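Long-range contacts in GTPase-activating protein BEM3 (Saccharomyces cerevisiae S288C, PDB 6FSF), which accelerates GTP hydrolysis by CDC42 and, less efficiently, by RHO1, binds phosphatidylinositol 3-phosphate, and is represented here by its tandem PX and PH domains: residues Arg61-Tyr66 with Leu119-Phe124; Pro75-Pro80 with Asn101-Ser106. One frame throughout, in Å; residues are numbered along the deposited sequence.

Interactions 1 and 2 build the helical part of the PX domain, their centres 13 Å apart; helix 57-70 belongs to interaction 1 and also touches both segments of interaction 2. In interaction 1 that helix packs against helix 115-125; in interaction 2 the proline-rich loop that follows it covers helix 90-107. Asp-64, in the 61-66 segment, links the two: its OD1 lies 2.7 Å from Tyr-103 OH, a probable hydrogen bond, and also forms a salt bridge with Lys-68, which would favour a charged carboxylate. Its CB packs 3.8 Å from Leu-79 CD1. A second touch is packing alone, Phe-124 CE2 lying 3.6 Å from Tyr-104 OH.

Interaction 1: Arg61-Tyr66 with Leu119-Phe124; sequences RELDVY and LKIAQF
Tyr-66 O is gripped by two side chains further along its helix, Ser-69 OG and His-70 ND1, while the Tyr-66 ring stacks with that of His-70 and reaches across to Lys-120. The contact is an antiparallel helix pair of the PX domain: segments 61-66 and 119-124, on helices 57-70 and 115-125, run antiparallel at 171°, their axes 11.0 Å apart at closest approach, Leu-63 facing Ile-121. No hydrogen bond crosses between the two segments; the contact is made by carbon atoms: Leu-63, Ile-121 and Phe-124, and the aliphatic part of Lys-120 over Tyr-66. Leu-63 is the central residue. Its CD2 sits over one face of the Phe-124 ring in a CH-pi contact, 3.7 Å from the centroid and 15° off the normal, offset toward the rim. On the same ring, Leu-63 CB approaches CE1 of Phe-124 at 4.0 Å. The other methyl, Leu-63 CD1, turns to the preceding turn of the partner helix, where it meets Lys-120 CG at 4.1 Å and Ile-121 CG1 at 4.3 Å. Phe-124 also has a cation-pi partner in Lys-55, so this ring connects the helix pair to the sheet strand 49-55. At the more exposed end of the contact, a bend at the second torsion of Lys-120 (chi2 77°) carries the chain over the ring, with Lys-120 CB 3.8 Å from Tyr-66 CE2. Lys-120 NZ, farther out, is 5.7 Å from the ring centroid, at most a weak cation-pi attraction; the firmer contact is a CH-pi one, with Lys-120 CG 4.1 Å from the centroid of the Tyr-66 ring.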
# COMPACT_ATOMS: atom_id res chain seq x y z
N ARG A 61 -3.12 5.03 -13.80
CA ARG A 61 -4.17 5.53 -14.68
C ARG A 61 -3.72 5.56 -16.13
O ARG A 61 -4.53 5.36 -17.04
CB ARG A 61 -4.62 6.92 -14.23
CG ARG A 61 -5.04 7.01 -12.78
CD ARG A 61 -5.61 8.39 -12.46
NE ARG A 61 -5.93 8.53 -11.04
CZ ARG A 61 -7.02 8.04 -10.47
NH1 ARG A 61 -7.91 7.38 -11.19
NH2 ARG A 61 -7.23 8.21 -9.17
N GLU A 62 -2.43 5.81 -16.37
CA GLU A 62 -1.91 5.86 -17.73
C GLU A 62 -2.08 4.52 -18.43
O GLU A 62 -2.57 4.46 -19.56
CB GLU A 62 -0.44 6.28 -17.72
CG GLU A 62 0.29 6.01 -19.02
CD GLU A 62 1.65 6.67 -19.07
OE1 GLU A 62 1.68 7.92 -19.10
OE2 GLU A 62 2.67 5.96 -19.07
N LEU A 63 -1.67 3.43 -17.77
CA LEU A 63 -1.88 2.11 -18.35
C LEU A 63 -3.36 1.80 -18.51
O LEU A 63 -3.77 1.18 -19.50
CB LEU A 63 -1.20 1.04 -17.49
CG LEU A 63 -1.47 -0.40 -17.92
CD1 LEU A 63 -0.82 -0.70 -19.26
CD2 LEU A 63 -1.01 -1.38 -16.85
N ASP A 64 -4.17 2.22 -17.54
CA ASP A 64 -5.62 2.05 -17.64
C ASP A 64 -6.17 2.78 -18.86
O ASP A 64 -6.99 2.22 -19.60
CB ASP A 64 -6.30 2.54 -16.37
CG ASP A 64 -7.80 2.33 -16.38
OD1 ASP A 64 -8.23 1.17 -16.28
OD2 ASP A 64 -8.54 3.33 -16.49
N VAL A 65 -5.73 4.02 -19.09
CA VAL A 65 -6.19 4.76 -20.26
C VAL A 65 -5.81 4.03 -21.54
O VAL A 65 -6.61 3.95 -22.48
CB VAL A 65 -5.62 6.20 -20.24
CG1 VAL A 65 -5.83 6.87 -21.58
CG2 VAL A 65 -6.27 7.01 -19.13
N TYR A 66 -4.60 3.47 -21.59
CA TYR A 66 -4.17 2.73 -22.77
C TYR A 66 -5.08 1.53 -23.02
O TYR A 66 -5.39 1.21 -24.18
CB TYR A 66 -2.72 2.28 -22.62
CG TYR A 66 -2.22 1.42 -23.76
CD1 TYR A 66 -1.63 1.99 -24.88
CD2 TYR A 66 -2.33 0.03 -23.72
CE1 TYR A 66 -1.17 1.21 -25.93
CE2 TYR A 66 -1.88 -0.76 -24.76
CZ TYR A 66 -1.30 -0.17 -25.86
OH TYR A 66 -0.85 -0.95 -26.90
N LEU A 119 1.84 -6.84 -24.37
CA LEU A 119 3.23 -6.41 -24.21
C LEU A 119 3.31 -5.18 -23.30
O LEU A 119 4.20 -5.09 -22.45
CB LEU A 119 3.85 -6.11 -25.57
CG LEU A 119 5.22 -5.43 -25.56
CD1 LEU A 119 6.30 -6.36 -25.04
CD2 LEU A 119 5.56 -4.90 -26.94
N LYS A 120 2.39 -4.23 -23.48
CA LYS A 120 2.39 -3.02 -22.66
C LYS A 120 2.22 -3.36 -21.19
O LYS A 120 2.89 -2.77 -20.32
CB LYS A 120 1.29 -2.07 -23.13
CG LYS A 120 1.44 -0.64 -22.66
CD LYS A 120 2.51 0.10 -23.45
CE LYS A 120 2.60 1.56 -23.04
NZ LYS A 120 3.57 2.33 -23.87
N ILE A 121 1.31 -4.29 -20.88
CA ILE A 121 1.13 -4.72 -19.49
C ILE A 121 2.39 -5.40 -18.97
O ILE A 121 2.80 -5.18 -17.83
CB ILE A 121 -0.10 -5.64 -19.38
CG1 ILE A 121 -1.36 -4.92 -19.87
CG2 ILE A 121 -0.29 -6.12 -17.95
CD1 ILE A 121 -2.61 -5.79 -19.84
N ALA A 122 3.01 -6.23 -19.80
CA ALA A 122 4.24 -6.91 -19.39
C ALA A 122 5.36 -5.92 -19.12
O ALA A 122 6.08 -6.03 -18.13
CB ALA A 122 4.66 -7.93 -20.45
N GLN A 123 5.51 -4.93 -20.01
CA GLN A 123 6.50 -3.88 -19.78
C GLN A 123 6.18 -3.10 -18.51
O GLN A 123 7.09 -2.63 -17.82
CB GLN A 123 6.54 -2.93 -20.98
CG GLN A 123 7.01 -3.57 -22.27
CD GLN A 123 6.86 -2.64 -23.46
OE1 GLN A 123 6.16 -1.63 -23.39
NE2 GLN A 123 7.53 -2.98 -24.56
N PHE A 124 4.89 -2.94 -18.20
CA PHE A 124 4.49 -2.21 -17.01
C PHE A 124 5.07 -2.85 -15.75
O PHE A 124 5.72 -2.17 -14.94
CB PHE A 124 2.96 -2.15 -16.94
CG PHE A 124 2.42 -1.30 -15.83
CD1 PHE A 124 2.39 0.08 -15.95
CD2 PHE A 124 1.92 -1.88 -14.67
CE1 PHE A 124 1.88 0.86 -14.93
CE2 PHE A 124 1.41 -1.10 -13.65
CZ PHE A 124 1.39 0.27 -13.78

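Interaction 2: Pro75-Pro80 with Asn101-Ser106; sequences PLPTLP and NQYYTS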
# COMPACT_ATOMS: atom_id res chain seq x y z
N PRO A 75 -14.80 -6.22 -21.17
CA PRO A 75 -15.02 -5.56 -19.87
C PRO A 75 -13.75 -5.50 -19.04
O PRO A 75 -12.98 -6.46 -18.98
CB PRO A 75 -16.09 -6.44 -19.20
CG PRO A 75 -15.99 -7.76 -19.92
CD PRO A 75 -15.60 -7.44 -21.32
N LEU A 76 -13.54 -4.36 -18.40
CA LEU A 76 -12.36 -4.09 -17.59
C LEU A 76 -12.76 -3.50 -16.25
O LEU A 76 -13.75 -2.77 -16.16
CB LEU A 76 -11.41 -3.12 -18.32
CG LEU A 76 -10.70 -3.68 -19.56
CD1 LEU A 76 -10.21 -2.56 -20.46
CD2 LEU A 76 -9.55 -4.58 -19.16
N PRO A 77 -12.00 -3.79 -15.19
CA PRO A 77 -12.36 -3.28 -13.86
C PRO A 77 -12.14 -1.78 -13.76
O PRO A 77 -11.58 -1.13 -14.64
CB PRO A 77 -11.43 -4.04 -12.92
CG PRO A 77 -10.25 -4.40 -13.77
CD PRO A 77 -10.80 -4.64 -15.15
N THR A 78 -12.60 -1.22 -12.65
CA THR A 78 -12.63 0.22 -12.43
C THR A 78 -11.61 0.62 -11.37
O THR A 78 -11.54 -0.00 -10.30
CB THR A 78 -14.03 0.68 -12.03
OG1 THR A 78 -14.96 0.29 -13.04
CG2 THR A 78 -14.07 2.19 -11.86
N LEU A 79 -10.83 1.66 -11.67
CA LEU A 79 -9.83 2.15 -10.73
C LEU A 79 -10.50 2.86 -9.56
O LEU A 79 -11.66 3.27 -9.64
CB LEU A 79 -8.88 3.11 -11.44
CG LEU A 79 -7.73 2.50 -12.24
CD1 LEU A 79 -6.84 3.59 -12.80
CD2 LEU A 79 -6.93 1.55 -11.37
N PRO A 80 -9.80 2.99 -8.43
CA PRO A 80 -10.33 3.79 -7.33
C PRO A 80 -10.49 5.25 -7.73
O PRO A 80 -9.73 5.77 -8.55
CB PRO A 80 -9.29 3.62 -6.22
CG PRO A 80 -8.05 3.15 -6.91
CD PRO A 80 -8.53 2.33 -8.07
N ASN A 101 -6.44 -3.94 -5.39
CA ASN A 101 -6.27 -5.39 -5.38
C ASN A 101 -7.28 -6.06 -6.31
O ASN A 101 -6.91 -6.93 -7.12
CB ASN A 101 -6.41 -5.93 -3.96
CG ASN A 101 -5.08 -6.31 -3.34
OD1 ASN A 101 -4.21 -6.86 -4.01
ND2 ASN A 101 -4.91 -6.00 -2.06
N GLN A 102 -8.55 -5.67 -6.21
CA GLN A 102 -9.56 -6.20 -7.12
C GLN A 102 -9.25 -5.84 -8.57
O GLN A 102 -9.47 -6.65 -9.47
CB GLN A 102 -10.94 -5.65 -6.74
CG GLN A 102 -11.44 -6.14 -5.40
CD GLN A 102 -11.45 -7.65 -5.31
OE1 GLN A 102 -10.67 -8.24 -4.57
NE2 GLN A 102 -12.32 -8.28 -6.09
N TYR A 103 -8.73 -4.64 -8.80
CA TYR A 103 -8.46 -4.17 -10.15
C TYR A 103 -7.40 -5.04 -10.83
O TYR A 103 -7.62 -5.57 -11.93
CB TYR A 103 -8.01 -2.71 -10.11
CG TYR A 103 -7.59 -2.14 -11.45
CD1 TYR A 103 -8.53 -1.58 -12.31
CD2 TYR A 103 -6.26 -2.14 -11.84
CE1 TYR A 103 -8.15 -1.05 -13.53
CE2 TYR A 103 -5.87 -1.61 -13.05
CZ TYR A 103 -6.82 -1.06 -13.89
OH TYR A 103 -6.44 -0.53 -15.10
N TYR A 104 -6.25 -5.21 -10.18
CA TYR A 104 -5.15 -5.89 -10.85
C TYR A 104 -5.32 -7.40 -10.83
O TYR A 104 -4.75 -8.10 -11.68
CB TYR A 104 -3.82 -5.50 -10.21
CG TYR A 104 -3.29 -4.18 -10.72
CD1 TYR A 104 -2.99 -4.01 -12.06
CD2 TYR A 104 -3.09 -3.11 -9.86
CE1 TYR A 104 -2.51 -2.81 -12.54
CE2 TYR A 104 -2.61 -1.90 -10.33
CZ TYR A 104 -2.32 -1.76 -11.68
OH TYR A 104 -1.83 -0.56 -12.15
N THR A 105 -6.10 -7.94 -9.89
CA THR A 105 -6.47 -9.35 -9.97
C THR A 105 -7.29 -9.62 -11.22
O THR A 105 -7.10 -10.64 -11.89
CB THR A 105 -7.24 -9.77 -8.71
OG1 THR A 105 -6.38 -9.68 -7.57
CG2 THR A 105 -7.76 -11.19 -8.84
N SER A 106 -8.19 -8.70 -11.57
CA SER A 106 -9.00 -8.88 -12.77
C SER A 106 -8.16 -8.75 -14.03
O SER A 106 -8.37 -9.48 -15.00
CB SER A 106 -10.15 -7.87 -12.77
OG SER A 106 -10.97 -8.03 -11.62
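Leu-79 and Tyr-103 supply the CH-pi contact: Leu-79 CD2 sits squarely above the middle of the ring, 3.4 Å from the Tyr-103 centroid and only 4° off its normal. The ring reaches this methyl because Tyr-103 CG stands opposite its own backbone N (chi1 176°), which swings the side chain from the helix toward the loop. Apolar packing comes next. Pro-77 crosses Tyr-103 at about a right angle, its CG 3.6 Å from Tyr-103 CD1, and the same Pro-77 CG rests 3.6 Å from Ser-106 CB. The extended loop 75-80, with Pro-77 and Pro-80 spaced as in a PxxP sequence, is the proline-rich connection between the first two helices of a PX domain, here laid along helix 90-107. Polar atoms also approach without bonding across the contact: Pro-77 O lies near the ring plane, 3.6 Å from Tyr-103 CE1, and Tyr-103 O comes within 3.4 Å of Pro-77 CG. The hydrogen bonds stay inside the helix. Ser-106 OG donates to Gln-102 O at 3.0 Å, with a C=O...OG angle of 158°, and Ser-106 N reaches that oxygen from the opposite face of the carbonyl plane. Thr-105 does likewise, its OG1 2.8 Å from Asn-101 O. With its hydroxyl turned back along the helix, Ser-106 meets the proline ring through CB.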